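Local coordinates for alginate lyase (Aplysia kurodai, PDB 5GMT), which cleaves alginate, with a preference for its polymannuronate blocks, as a eukaryotic lyase of polysaccharide lyase family 14, at residues P37-D41 against E122-K126; V90-K96 against I194-I200; G114-N120 against H237-F243. All coordinates share one frame; numbering follows the deposited sequence.

Contact 1: P37-D41 against E122-K126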
ATOM      1  N   PRO A  37      -2.368 -13.646 -10.637  1.00  7.93           N
ATOM      2  CA  PRO A  37      -1.000 -14.048 -10.284  1.00  7.44           C
ATOM      3  C   PRO A  37      -0.364 -13.140  -9.234  1.00  8.96           C
ATOM      4  O   PRO A  37      -0.562 -11.918  -9.257  1.00  8.16           O
ATOM      5  CB  PRO A  37      -0.252 -13.950 -11.614  1.00  9.37           C
ATOM      6  CG  PRO A  37      -1.013 -12.933 -12.389  1.00 11.30           C
ATOM      7  CD  PRO A  37      -2.451 -13.113 -12.008  1.00 10.51           C
ATOM      8  N   ILE A  38       0.381 -13.751  -8.320  1.00  6.56           N
ATOM      9  CA  ILE A  38       1.111 -12.998  -7.332  1.00  8.19           C
ATOM     10  C   ILE A  38       2.600 -13.264  -7.492  1.00  9.49           C
ATOM     11  O   ILE A  38       3.012 -14.272  -8.079  1.00  9.13           O
ATOM     12  CB  ILE A  38       0.646 -13.317  -5.887  1.00  8.53           C
ATOM     13  CG1 ILE A  38       1.031 -14.736  -5.477  1.00  9.62           C
ATOM     14  CG2 ILE A  38      -0.876 -13.074  -5.725  1.00  8.62           C
ATOM     15  CD1 ILE A  38       0.590 -15.077  -4.070  1.00 13.04           C
ATOM     16  N   TYR A  39       3.399 -12.317  -7.011  1.00  7.74           N
ATOM     17  CA  TYR A  39       4.835 -12.329  -7.201  1.00  7.13           C
ATOM     18  C   TYR A  39       5.527 -11.958  -5.895  1.00  9.49           C
ATOM     19  O   TYR A  39       5.081 -11.050  -5.185  1.00  6.80           O
ATOM     20  CB  TYR A  39       5.241 -11.345  -8.312  1.00  7.73           C
ATOM     21  CG  TYR A  39       4.523 -11.552  -9.629  1.00 10.29           C
ATOM     22  CD1 TYR A  39       3.216 -11.089  -9.817  1.00  7.25           C
ATOM     23  CD2 TYR A  39       5.158 -12.174 -10.700  1.00 11.29           C
ATOM     24  CE1 TYR A  39       2.563 -11.278 -11.009  1.00  9.33           C
ATOM     25  CE2 TYR A  39       4.512 -12.357 -11.903  1.00 11.17           C
ATOM     26  CZ  TYR A  39       3.217 -11.900 -12.055  1.00 10.99           C
ATOM     27  OH  TYR A  39       2.572 -12.081 -13.250  1.00 13.79           O
ATOM     28  N   HIS A  40       6.612 -12.661  -5.584  1.00  7.51           N
ATOM     29  CA  HIS A  40       7.423 -12.344  -4.413  1.00  8.71           C
ATOM     30  C   HIS A  40       6.591 -12.356  -3.125  1.00  9.01           C
ATOM     31  O   HIS A  40       6.690 -11.458  -2.282  1.00  8.91           O
ATOM     32  CB  HIS A  40       8.125 -10.996  -4.629  1.00  9.31           C
ATOM     33  CG  HIS A  40       8.996 -10.980  -5.846  1.00 11.07           C
ATOM     34  ND1 HIS A  40      10.214 -11.622  -5.885  1.00 12.45           N
ATOM     35  CD2 HIS A  40       8.819 -10.437  -7.074  1.00  8.14           C
ATOM     36  CE1 HIS A  40      10.755 -11.471  -7.081  1.00 13.05           C
ATOM     37  NE2 HIS A  40       9.926 -10.758  -7.823  1.00 10.49           N
ATOM     38  N   ASP A  41       5.768 -13.390  -2.997  1.00  7.88           N
ATOM     39  CA  ASP A  41       4.962 -13.607  -1.803  1.00  9.12           C
ATOM     40  C   ASP A  41       5.821 -14.103  -0.647  1.00 11.79           C
ATOM     41  O   ASP A  41       6.714 -14.928  -0.831  1.00  8.69           O
ATOM     42  CB  ASP A  41       3.840 -14.602  -2.098  1.00  9.46           C
ATOM     43  CG  ASP A  41       4.358 -15.886  -2.724  1.00 13.61           C
ATOM     44  OD1 ASP A  41       4.898 -15.823  -3.843  1.00 10.21           O
ATOM     45  OD2 ASP A  41       4.223 -16.953  -2.100  1.00 18.80           O
ATOM     46  N   GLU A 122       9.960  -8.196 -14.085  1.00 11.19           N
ATOM     47  CA  GLU A 122      10.534  -8.228 -12.736  1.00 10.94           C
ATOM     48  C   GLU A 122      10.979  -6.860 -12.242  1.00 10.52           C
ATOM     49  O   GLU A 122      11.014  -6.620 -11.036  1.00  9.02           O
ATOM     50  CB  GLU A 122      11.727  -9.186 -12.686  1.00 13.05           C
ATOM     51  CG  GLU A 122      11.341 -10.636 -12.650  1.00 11.96           C
ATOM     52  CD  GLU A 122      10.553 -10.986 -11.408  1.00 10.68           C
ATOM     53  OE1 GLU A 122      11.017 -10.647 -10.297  1.00 11.32           O
ATOM     54  OE2 GLU A 122       9.471 -11.585 -11.538  1.00 11.67           O
ATOM     55  N   GLY A 123      11.313  -5.967 -13.172  1.00  9.03           N
ATOM     56  CA  GLY A 123      11.709  -4.615 -12.815  1.00 11.30           C
ATOM     57  C   GLY A 123      10.680  -3.920 -11.934  1.00 10.49           C
ATOM     58  O   GLY A 123      11.014  -3.061 -11.137  1.00  8.96           O
ATOM     59  N   ALA A 124       9.419  -4.303 -12.074  1.00  7.02           N
ATOM     60  CA  ALA A 124       8.343  -3.621 -11.362  1.00  6.08           C
ATOM     61  C   ALA A 124       8.329  -3.933  -9.859  1.00  8.83           C
ATOM     62  O   ALA A 124       7.692  -3.214  -9.082  1.00  8.62           O
ATOM     63  CB  ALA A 124       7.005  -3.981 -11.992  1.00  8.84           C
ATOM     64  N   TYR A 125       9.042  -4.986  -9.452  1.00  7.45           N
ATOM     65  CA  TYR A 125       8.953  -5.463  -8.065  1.00 10.54           C
ATOM     66  C   TYR A 125      10.155  -5.054  -7.217  1.00  8.16           C
ATOM     67  O   TYR A 125      10.376  -5.624  -6.142  1.00  8.68           O
ATOM     68  CB  TYR A 125       8.805  -6.996  -8.027  1.00  7.65           C
ATOM     69  CG  TYR A 125       7.828  -7.551  -9.038  1.00  8.50           C
ATOM     70  CD1 TYR A 125       6.527  -7.060  -9.117  1.00  8.73           C
ATOM     71  CD2 TYR A 125       8.219  -8.535  -9.952  1.00  8.17           C
ATOM     72  CE1 TYR A 125       5.634  -7.547 -10.042  1.00  9.08           C
ATOM     73  CE2 TYR A 125       7.330  -9.031 -10.894  1.00  7.00           C
ATOM     74  CZ  TYR A 125       6.036  -8.523 -10.938  1.00  8.87           C
ATOM     75  OH  TYR A 125       5.146  -8.993 -11.857  1.00  9.36           O
ATOM     76  N   LYS A 126      10.915  -4.060  -7.672  1.00  7.98           N
ATOM     77  CA  LYS A 126      12.214  -3.754  -7.045  1.00  6.95           C
ATOM     78  C   LYS A 126      12.218  -2.485  -6.196  1.00 12.55           C
ATOM     79  O   LYS A 126      13.264  -2.089  -5.676  1.00 14.18           O
ATOM     80  CB  LYS A 126      13.302  -3.643  -8.125  1.00  8.02           C
ATOM     81  CG  LYS A 126      13.430  -4.888  -8.999  1.00  9.60           C
ATOM     82  CD  LYS A 126      13.769  -6.099  -8.168  1.00 15.59           C
ATOM     83  CE  LYS A 126      13.885  -7.346  -9.038  1.00 23.53           C
ATOM     84  NZ  LYS A 126      14.177  -8.567  -8.223  1.00 26.61           N
TER

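Contact 2: V90-K96 against I194-I200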
ATOM      1  N   VAL A  90      -2.045   0.927 -18.418  1.00  9.49           N
ATOM      2  CA  VAL A  90      -2.933   1.684 -17.522  1.00  8.22           C
ATOM      3  C   VAL A  90      -2.196   2.811 -16.804  1.00  8.74           C
ATOM      4  O   VAL A  90      -1.219   2.568 -16.101  1.00  9.72           O
ATOM      5  CB  VAL A  90      -3.586   0.770 -16.473  1.00  8.86           C
ATOM      6  CG1 VAL A  90      -4.420   1.597 -15.489  1.00  8.53           C
ATOM      7  CG2 VAL A  90      -4.456  -0.270 -17.164  1.00 10.87           C
ATOM      8  N   ASP A  91      -2.687   4.038 -16.964  1.00  7.88           N
ATOM      9  CA  ASP A  91      -2.015   5.214 -16.404  1.00  8.25           C
ATOM     10  C   ASP A  91      -2.747   5.818 -15.211  1.00  8.69           C
ATOM     11  O   ASP A  91      -2.221   6.713 -14.529  1.00  6.89           O
ATOM     12  CB  ASP A  91      -1.834   6.273 -17.493  1.00 10.32           C
ATOM     13  CG  ASP A  91      -0.905   5.807 -18.594  1.00 11.54           C
ATOM     14  OD1 ASP A  91      -0.007   4.989 -18.295  1.00 11.40           O
ATOM     15  OD2 ASP A  91      -1.084   6.244 -19.748  1.00 12.20           O
ATOM     16  N   ALA A  92      -3.969   5.345 -14.976  1.00  8.66           N
ATOM     17  CA  ALA A  92      -4.725   5.767 -13.803  1.00 10.84           C
ATOM     18  C   ALA A  92      -5.435   4.573 -13.165  1.00  9.44           C
ATOM     19  O   ALA A  92      -6.023   3.737 -13.852  1.00  7.70           O
ATOM     20  CB  ALA A  92      -5.732   6.860 -14.168  1.00 10.08           C
ATOM     21  N   MET A  93      -5.377   4.504 -11.841  1.00  8.25           N
ATOM     22  CA  MET A  93      -5.912   3.361 -11.137  1.00  9.87           C
ATOM     23  C   MET A  93      -6.401   3.802  -9.767  1.00 10.80           C
ATOM     24  O   MET A  93      -5.805   4.680  -9.144  1.00  9.34           O
ATOM     25  CB  MET A  93      -4.821   2.291 -11.021  1.00 13.95           C
ATOM     26  CG  MET A  93      -5.271   0.868 -10.930  1.00 14.88           C
ATOM     27  SD  MET A  93      -3.838  -0.228 -10.852  1.00  9.54           S
ATOM     28  CE  MET A  93      -3.624  -0.626 -12.583  1.00  8.25           C
ATOM     29  N   ILE A  94      -7.493   3.203  -9.304  1.00 10.10           N
ATOM     30  CA  ILE A  94      -7.963   3.411  -7.943  1.00  9.10           C
ATOM     31  C   ILE A  94      -7.942   2.082  -7.197  1.00  8.67           C
ATOM     32  O   ILE A  94      -8.519   1.103  -7.657  1.00  9.89           O
ATOM     33  CB  ILE A  94      -9.402   3.984  -7.895  1.00  7.13           C
ATOM     34  CG1 ILE A  94      -9.485   5.336  -8.609  1.00 10.01           C
ATOM     35  CG2 ILE A  94      -9.880   4.116  -6.455  1.00  6.73           C
ATOM     36  CD1 ILE A  94     -10.913   5.892  -8.661  1.00 11.39           C
ATOM     37  N   LEU A  95      -7.257   2.043  -6.064  1.00  7.60           N
ATOM     38  CA  LEU A  95      -7.293   0.867  -5.197  1.00  5.50           C
ATOM     39  C   LEU A  95      -8.177   1.160  -4.006  1.00  6.33           C
ATOM     40  O   LEU A  95      -8.017   2.196  -3.371  1.00  8.46           O
ATOM     41  CB  LEU A  95      -5.891   0.506  -4.709  1.00  9.05           C
ATOM     42  CG  LEU A  95      -5.802  -0.592  -3.650  1.00  7.79           C
ATOM     43  CD1 LEU A  95      -6.251  -1.921  -4.248  1.00  8.07           C
ATOM     44  CD2 LEU A  95      -4.380  -0.715  -3.091  1.00  6.27           C
ATOM     45  N   LYS A  96      -9.099   0.255  -3.693  1.00  6.03           N
ATOM     46  CA  LYS A  96      -9.915   0.395  -2.489  1.00  7.65           C
ATOM     47  C   LYS A  96      -9.792  -0.869  -1.677  1.00  7.26           C
ATOM     48  O   LYS A  96      -9.700  -1.940  -2.248  1.00  7.06           O
ATOM     49  CB  LYS A  96     -11.384   0.626  -2.830  1.00 11.41           C
ATOM     50  CG  LYS A  96     -11.670   1.898  -3.599  1.00 10.06           C
ATOM     51  CD  LYS A  96     -13.163   2.082  -3.804  1.00 15.64           C
ATOM     52  CE  LYS A  96     -13.437   3.302  -4.654  1.00 22.68           C
ATOM     53  NZ  LYS A  96     -14.902   3.555  -4.809  1.00 28.78           N
ATOM     54  N   ILE A 194     -10.436   2.524   2.751  1.00 10.68           N
ATOM     55  CA  ILE A 194      -9.269   3.211   2.211  1.00  8.53           C
ATOM     56  C   ILE A 194      -9.402   3.306   0.700  1.00  7.28           C
ATOM     57  O   ILE A 194      -9.740   2.316   0.047  1.00  8.33           O
ATOM     58  CB  ILE A 194      -7.969   2.471   2.586  1.00 11.10           C
ATOM     59  CG1 ILE A 194      -7.768   2.518   4.109  1.00 13.33           C
ATOM     60  CG2 ILE A 194      -6.777   3.071   1.851  1.00 11.01           C
ATOM     61  CD1 ILE A 194      -6.396   2.025   4.557  1.00 16.72           C
ATOM     62  N   SER A 195      -9.185   4.493   0.145  1.00  4.81           N
ATOM     63  CA  SER A 195      -9.065   4.588  -1.305  1.00  5.83           C
ATOM     64  C   SER A 195      -7.769   5.282  -1.669  1.00  7.07           C
ATOM     65  O   SER A 195      -7.363   6.236  -1.010  1.00  8.33           O
ATOM     66  CB  SER A 195     -10.271   5.322  -1.925  1.00  8.74           C
ATOM     67  OG  SER A 195     -10.331   6.674  -1.526  1.00 13.79           O
ATOM     68  N   GLU A 196      -7.106   4.773  -2.706  1.00  5.05           N
ATOM     69  CA  GLU A 196      -5.895   5.397  -3.207  1.00  4.52           C
ATOM     70  C   GLU A 196      -6.044   5.524  -4.705  1.00  7.66           C
ATOM     71  O   GLU A 196      -6.077   4.518  -5.407  1.00  7.13           O
ATOM     72  CB  GLU A 196      -4.642   4.585  -2.864  1.00  4.28           C
ATOM     73  CG  GLU A 196      -3.341   5.288  -3.311  1.00  5.01           C
ATOM     74  CD  GLU A 196      -2.102   4.409  -3.207  1.00  7.34           C
ATOM     75  OE1 GLU A 196      -2.194   3.205  -3.531  1.00  9.15           O
ATOM     76  OE2 GLU A 196      -1.030   4.926  -2.807  1.00  7.02           O
ATOM     77  N   GLU A 197      -6.157   6.761  -5.179  1.00  6.30           N
ATOM     78  CA  GLU A 197      -6.304   7.042  -6.592  1.00  5.47           C
ATOM     79  C   GLU A 197      -4.997   7.603  -7.130  1.00  6.16           C
ATOM     80  O   GLU A 197      -4.460   8.571  -6.599  1.00  5.84           O
ATOM     81  CB  GLU A 197      -7.452   8.025  -6.856  1.00  6.55           C
ATOM     82  CG  GLU A 197      -7.571   8.383  -8.336  1.00  7.17           C
ATOM     83  CD  GLU A 197      -8.902   9.027  -8.708  1.00 10.10           C
ATOM     84  OE1 GLU A 197      -9.698   9.338  -7.803  1.00 10.79           O
ATOM     85  OE2 GLU A 197      -9.147   9.226  -9.920  1.00 12.16           O
ATOM     86  N   VAL A 198      -4.481   6.962  -8.170  1.00  6.55           N
ATOM     87  CA  VAL A 198      -3.167   7.298  -8.684  1.00  5.75           C
ATOM     88  C   VAL A 198      -3.241   7.616 -10.165  1.00  6.39           C
ATOM     89  O   VAL A 198      -3.739   6.810 -10.945  1.00  7.76           O
ATOM     90  CB  VAL A 198      -2.160   6.140  -8.485  1.00  5.10           C
ATOM     91  CG1 VAL A 198      -0.802   6.506  -9.109  1.00  8.44           C
ATOM     92  CG2 VAL A 198      -2.003   5.805  -7.010  1.00  6.06           C
ATOM     93  N   HIS A 199      -2.760   8.795 -10.545  1.00  4.12           N
ATOM     94  CA  HIS A 199      -2.616   9.141 -11.957  1.00  6.89           C
ATOM     95  C   HIS A 199      -1.143   9.413 -12.200  1.00  7.56           C
ATOM     96  O   HIS A 199      -0.582  10.353 -11.632  1.00  5.48           O
ATOM     97  CB  HIS A 199      -3.476  10.361 -12.328  1.00  7.51           C
ATOM     98  CG  HIS A 199      -4.948  10.100 -12.254  1.00  9.52           C
ATOM     99  ND1 HIS A 199      -5.791  10.289 -13.326  1.00  9.75           N
ATOM    100  CD2 HIS A 199      -5.720   9.629 -11.244  1.00 10.01           C
ATOM    101  CE1 HIS A 199      -7.021   9.953 -12.980  1.00 11.08           C
ATOM    102  NE2 HIS A 199      -7.007   9.557 -11.719  1.00  9.39           N
ATOM    103  N   ILE A 200      -0.500   8.587 -13.020  1.00  6.71           N
ATOM    104  CA  ILE A 200       0.937   8.731 -13.173  1.00  8.20           C
ATOM    105  C   ILE A 200       1.206   9.903 -14.099  1.00  7.85           C
ATOM    106  O   ILE A 200       0.323  10.343 -14.836  1.00 10.81           O
ATOM    107  CB  ILE A 200       1.616   7.433 -13.693  1.00  8.22           C
ATOM    108  CG1 ILE A 200       1.075   7.013 -15.060  1.00  8.75           C
ATOM    109  CG2 ILE A 200       1.443   6.299 -12.688  1.00 10.96           C
ATOM    110  CD1 ILE A 200       1.719   5.695 -15.547  1.00 10.91           C
TER

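Contact 3: G114-N120 against H237-F243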
ATOM      1  N   GLY A 114      -0.690  -0.678  -1.136  1.00  6.06           N
ATOM      2  CA  GLY A 114      -0.882   0.439  -2.041  1.00  3.99           C
ATOM      3  C   GLY A 114      -0.647  -0.027  -3.468  1.00  6.58           C
ATOM      4  O   GLY A 114      -0.438  -1.210  -3.699  1.00  6.64           O
ATOM      5  N   LEU A 115      -0.694   0.892  -4.430  1.00  6.72           N
ATOM      6  CA  LEU A 115      -0.455   0.524  -5.828  1.00  5.39           C
ATOM      7  C   LEU A 115       1.046   0.550  -6.160  1.00  5.01           C
ATOM      8  O   LEU A 115       1.844   1.119  -5.413  1.00  5.14           O
ATOM      9  CB  LEU A 115      -1.221   1.466  -6.761  1.00  5.10           C
ATOM     10  CG  LEU A 115      -2.750   1.352  -6.665  1.00  5.90           C
ATOM     11  CD1 LEU A 115      -3.447   2.464  -7.453  1.00  5.44           C
ATOM     12  CD2 LEU A 115      -3.194  -0.023  -7.159  1.00  5.83           C
ATOM     13  N   PHE A 116       1.409  -0.052  -7.294  1.00  6.15           N
ATOM     14  CA  PHE A 116       2.780  -0.023  -7.810  1.00  6.58           C
ATOM     15  C   PHE A 116       2.753  -0.099  -9.336  1.00  4.44           C
ATOM     16  O   PHE A 116       1.722  -0.415  -9.927  1.00  4.83           O
ATOM     17  CB  PHE A 116       3.606  -1.190  -7.241  1.00  4.34           C
ATOM     18  CG  PHE A 116       3.372  -2.490  -7.948  1.00  6.51           C
ATOM     19  CD1 PHE A 116       2.201  -3.196  -7.742  1.00  4.47           C
ATOM     20  CD2 PHE A 116       4.327  -3.012  -8.822  1.00  5.62           C
ATOM     21  CE1 PHE A 116       1.964  -4.401  -8.410  1.00  8.04           C
ATOM     22  CE2 PHE A 116       4.104  -4.212  -9.482  1.00  5.57           C
ATOM     23  CZ  PHE A 116       2.925  -4.913  -9.271  1.00  5.89           C
ATOM     24  N   GLY A 117       3.879   0.206  -9.971  1.00  6.75           N
ATOM     25  CA  GLY A 117       3.983   0.064 -11.409  1.00  6.94           C
ATOM     26  C   GLY A 117       5.422   0.174 -11.879  1.00  6.45           C
ATOM     27  O   GLY A 117       6.360   0.130 -11.080  1.00  6.39           O
ATOM     28  N   GLY A 118       5.591   0.309 -13.185  1.00  6.50           N
ATOM     29  CA  GLY A 118       6.914   0.397 -13.770  1.00  6.92           C
ATOM     30  C   GLY A 118       6.970  -0.477 -15.002  1.00  8.60           C
ATOM     31  O   GLY A 118       6.024  -0.513 -15.788  1.00  6.68           O
ATOM     32  N   GLU A 119       8.085  -1.182 -15.156  1.00  8.36           N
ATOM     33  CA  GLU A 119       8.273  -2.118 -16.259  1.00 11.68           C
ATOM     34  C   GLU A 119       7.246  -3.263 -16.249  1.00 12.11           C
ATOM     35  O   GLU A 119       6.578  -3.519 -15.246  1.00 10.09           O
ATOM     36  CB  GLU A 119       9.696  -2.685 -16.216  1.00 11.59           C
ATOM     37  CG  GLU A 119      10.798  -1.631 -16.404  1.00 11.24           C
ATOM     38  CD  GLU A 119      12.196  -2.207 -16.243  1.00 17.42           C
ATOM     39  OE1 GLU A 119      13.180  -1.456 -16.445  1.00 12.97           O
ATOM     40  OE2 GLU A 119      12.313  -3.408 -15.904  1.00 11.77           O
ATOM     41  N   ASN A 120       7.116  -3.957 -17.374  1.00  8.98           N
ATOM     42  CA  ASN A 120       6.123  -5.019 -17.467  1.00 12.55           C
ATOM     43  C   ASN A 120       6.538  -6.288 -16.712  1.00 12.88           C
ATOM     44  O   ASN A 120       5.705  -7.147 -16.414  1.00 18.17           O
ATOM     45  CB  ASN A 120       5.835  -5.361 -18.930  1.00 16.17           C
ATOM     46  CG  ASN A 120       4.609  -6.240 -19.084  1.00 20.38           C
ATOM     47  OD1 ASN A 120       3.603  -6.035 -18.414  1.00 21.51           O
ATOM     48  ND2 ASN A 120       4.702  -7.241 -19.942  1.00 26.15           N
ATOM     49  N   HIS A 237       6.514   2.570 -18.824  1.00 13.23           N
ATOM     50  CA  HIS A 237       6.073   2.309 -17.439  1.00  8.72           C
ATOM     51  C   HIS A 237       4.590   2.620 -17.255  1.00  9.74           C
ATOM     52  O   HIS A 237       4.100   3.665 -17.707  1.00 10.27           O
ATOM     53  CB  HIS A 237       6.874   3.142 -16.426  1.00 10.55           C
ATOM     54  CG  HIS A 237       8.309   2.741 -16.307  1.00  7.85           C
ATOM     55  ND1 HIS A 237       9.150   3.264 -15.347  1.00 13.08           N
ATOM     56  CD2 HIS A 237       9.056   1.870 -17.028  1.00 13.50           C
ATOM     57  CE1 HIS A 237      10.350   2.729 -15.477  1.00 16.12           C
ATOM     58  NE2 HIS A 237      10.324   1.888 -16.495  1.00 12.78           N
ATOM     59  N   HIS A 238       3.880   1.721 -16.573  1.00  8.15           N
ATOM     60  CA  HIS A 238       2.464   1.918 -16.274  1.00  7.56           C
ATOM     61  C   HIS A 238       2.122   1.342 -14.904  1.00  8.01           C
ATOM     62  O   HIS A 238       2.954   0.705 -14.269  1.00  6.36           O
ATOM     63  CB  HIS A 238       1.588   1.266 -17.348  1.00  8.02           C
ATOM     64  CG  HIS A 238       1.896   1.739 -18.736  1.00  9.91           C
ATOM     65  ND1 HIS A 238       1.450   2.950 -19.225  1.00 10.99           N
ATOM     66  CD2 HIS A 238       2.617   1.171 -19.732  1.00 12.39           C
ATOM     67  CE1 HIS A 238       1.876   3.101 -20.468  1.00 12.12           C
ATOM     68  NE2 HIS A 238       2.584   2.035 -20.799  1.00 12.16           N
ATOM     69  N   LEU A 239       0.900   1.580 -14.444  1.00  7.34           N
ATOM     70  CA  LEU A 239       0.456   0.986 -13.185  1.00  5.97           C
ATOM     71  C   LEU A 239       0.206  -0.491 -13.420  1.00  9.17           C
ATOM     72  O   LEU A 239      -0.346  -0.862 -14.456  1.00  6.99           O
ATOM     73  CB  LEU A 239      -0.803   1.685 -12.673  1.00  6.01           C
ATOM     74  CG  LEU A 239      -0.532   3.040 -12.028  1.00  8.69           C
ATOM     75  CD1 LEU A 239      -1.747   3.956 -12.172  1.00  9.40           C
ATOM     76  CD2 LEU A 239      -0.164   2.841 -10.559  1.00  6.75           C
ATOM     77  N   ARG A 240       0.613  -1.333 -12.470  1.00  8.47           N
ATOM     78  CA  ARG A 240       0.544  -2.780 -12.667  1.00  5.72           C
ATOM     79  C   ARG A 240      -0.435  -3.474 -11.728  1.00  8.84           C
ATOM     80  O   ARG A 240      -0.952  -4.544 -12.046  1.00  9.63           O
ATOM     81  CB  ARG A 240       1.936  -3.396 -12.498  1.00  7.31           C
ATOM     82  CG  ARG A 240       2.993  -2.855 -13.480  1.00  7.04           C
ATOM     83  CD  ARG A 240       2.624  -3.183 -14.932  1.00 10.19           C
ATOM     84  NE  ARG A 240       3.579  -2.590 -15.867  1.00  9.96           N
ATOM     85  CZ  ARG A 240       3.339  -2.393 -17.159  1.00 11.14           C
ATOM     86  NH1 ARG A 240       2.176  -2.766 -17.686  1.00  7.44           N
ATOM     87  NH2 ARG A 240       4.259  -1.810 -17.919  1.00  8.04           N
ATOM     88  N   GLY A 241      -0.698  -2.880 -10.567  1.00  6.76           N
ATOM     89  CA  GLY A 241      -1.581  -3.534  -9.624  1.00  7.11           C
ATOM     90  C   GLY A 241      -1.302  -3.177  -8.185  1.00  6.63           C
ATOM     91  O   GLY A 241      -0.790  -2.102  -7.903  1.00  6.37           O
ATOM     92  N   MET A 242      -1.618  -4.105  -7.281  1.00  6.67           N
ATOM     93  CA  MET A 242      -1.519  -3.854  -5.847  1.00  5.26           C
ATOM     94  C   MET A 242      -0.266  -4.472  -5.248  1.00  5.73           C
ATOM     95  O   MET A 242       0.022  -5.654  -5.468  1.00  8.46           O
ATOM     96  CB  MET A 242      -2.736  -4.405  -5.104  1.00  7.27           C
ATOM     97  CG  MET A 242      -2.634  -4.195  -3.583  1.00  7.47           C
ATOM     98  SD  MET A 242      -3.976  -4.923  -2.618  1.00  7.36           S
ATOM     99  CE  MET A 242      -3.853  -6.642  -3.088  1.00  8.64           C
ATOM    100  N   PHE A 243       0.467  -3.656  -4.497  1.00  4.91           N
ATOM    101  CA  PHE A 243       1.603  -4.112  -3.695  1.00  5.84           C
ATOM    102  C   PHE A 243       1.058  -4.368  -2.299  1.00  5.38           C
ATOM    103  O   PHE A 243       0.931  -3.444  -1.512  1.00  4.72           O
ATOM    104  CB  PHE A 243       2.729  -3.055  -3.750  1.00  5.17           C
ATOM    105  CG  PHE A 243       3.993  -3.408  -2.992  1.00  5.99           C
ATOM    106  CD1 PHE A 243       4.223  -4.682  -2.508  1.00  8.03           C
ATOM    107  CD2 PHE A 243       5.029  -2.476  -2.920  1.00  7.32           C
ATOM    108  CE1 PHE A 243       5.415  -4.982  -1.837  1.00 10.88           C
ATOM    109  CE2 PHE A 243       6.232  -2.779  -2.279  1.00 10.03           C
ATOM    110  CZ  PHE A 243       6.424  -4.017  -1.742  1.00  9.24           C
TER
HETATM  111  O   HOH W   1      13.053   0.968 -16.795  1.00 16.22           O

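Contact 1: P37-D41 against E122-K126
Y39 and Y125 form an offset aromatic stack, with H40 completing a three-ring cluster that ties the edge strand 38-42 to the loop between strands 110-118 and 136-143 of a beta-sandwich sheet. The Y39 side chain can be followed outward. CB lies over one face of the Y125 ring, toward its rim, 4.1 Å from the centroid in a CH-pi contact. CG then meets Y125 CZ at 3.6 Å, and the ring spreads beneath the phenol oxygen: Y125 OH stands over the centre of the Y39 ring, with all six ring atoms, from CG out to CZ, within 3.6 Å of it. The two planes are inclined by 22°, and the centroids are 4.9 Å apart. Y125 OH is also hydrogen-bonded to R82 NH1, while A124 CB lies on the far face of the Y125 ring.

H40 reaches the same loop edge-on. Its CD2 comes 3.5 Å from Y125 CD2, the two rings meeting obliquely. E122 bends at chi2 (-63°), turning its carboxylate back toward this imidazole. H40 NE2 donates to the syn lone pair of E122 OE1 at 2.7 Å, the oxygen lying almost in the imidazole plane.

Contact 2: V90-K96 against I194-I200
With chi1 at -67°, H199 sets its CG beside the backbone N, and the imidazole comes to lie over A92, whose CB sits above the centre of one face, 3.6 Å from the ring centroid. E197 takes the other course: CG is anti to the backbone N (chi1 177°) and the chain stays extended, bringing its carboxylate level with the imidazole. H199 NE2 donates to E197 OE2 at 2.8 Å, meeting the oxygen on its anti side and somewhat out of the carboxylate plane. The ring is held at its other nitrogen too, since ND1 bonds to the backbone of A276, and W209 stacks on it. I94 crosses the E197 chain, CG1 against E197 CG at 3.6 Å.

The strands carrying these groups, 92-96 and 194-199, are antiparallel neighbours in one sheet of the beta-sandwich expected of the concanavalin-like clan. M93 and V198 form a hydrogen-bonded pair, V198 N to M93 O being 2.8 Å; L95 and E196 form the next. On their face E196 is buried, and its OE1 accepts from the backbone N of L115 in the opposing sheet. Beyond the strand end I200 N donates to D91 O at 3.0 Å, and I200 CD1 touches D91 OD1 at 3.3 Å, an oxygen already bonded to H238 ND1.

Contact 3: G114-N120 against H237-F243
R240 and F116 meet at a classic beta bulge, where R240 and G241 together face the single residue F116 of the antiparallel partner strand. Among the backbone bonds, R240 N donates to F116 O at 2.9 Å and F116 N to G241 O at 3.1 Å; beyond the bulge, G118 pairs with H238 through bonds in both directions. G117 CA packs within 3.1 Å of H238 O, a closeness that a residue without a side chain allows.

The polar side-chain bonds centre on G118 O. R240, bent at chi2 (-63°), grips this oxygen side-on with NE at 3.2 Å and NH2 at 3.1 Å, while H238 N is its third donor. NH2 lies in the carbonyl plane, whereas NE stands above it. S88 O takes NH1. At the margin, one water joins E119 OE1 to H237 NE2.

Of the ring contacts, R240 CB lies over one face of F116, 3.7 Å from CZ of that ring, and G118 CA lies over one face of the H237 imidazole, toward its rim, in a CH-pi contact.

L115 and L239 turn to the sandwich interior, touching M93 and V198 of the opposing sheet, while Y80 of strand 76-81 stacks on F243 and meets F116 edge-to-face.

Overall arrangement
Contacts 2 and 3 are buried and contact 1 is partly buried, with two exposed residues among its four. Contact 2 pairs neighbouring strands in one sheet of the sandwich, contact 3 in the other, whereas contact 1 ties the edge strand of the latter sheet to a loop. Their chemistry follows: regular ladder bonds dominate contact 2, a bulge and an arginine grip mark contact 3, and side chains alone make contact 1. Contacts 2 and 3, centres about 10 Å apart, are joined by D91 with H238 and V90 with L239. A124 and Y125 pack on F116, linking contact 1 to contact 3, while contacts 1 and 2 do not touch.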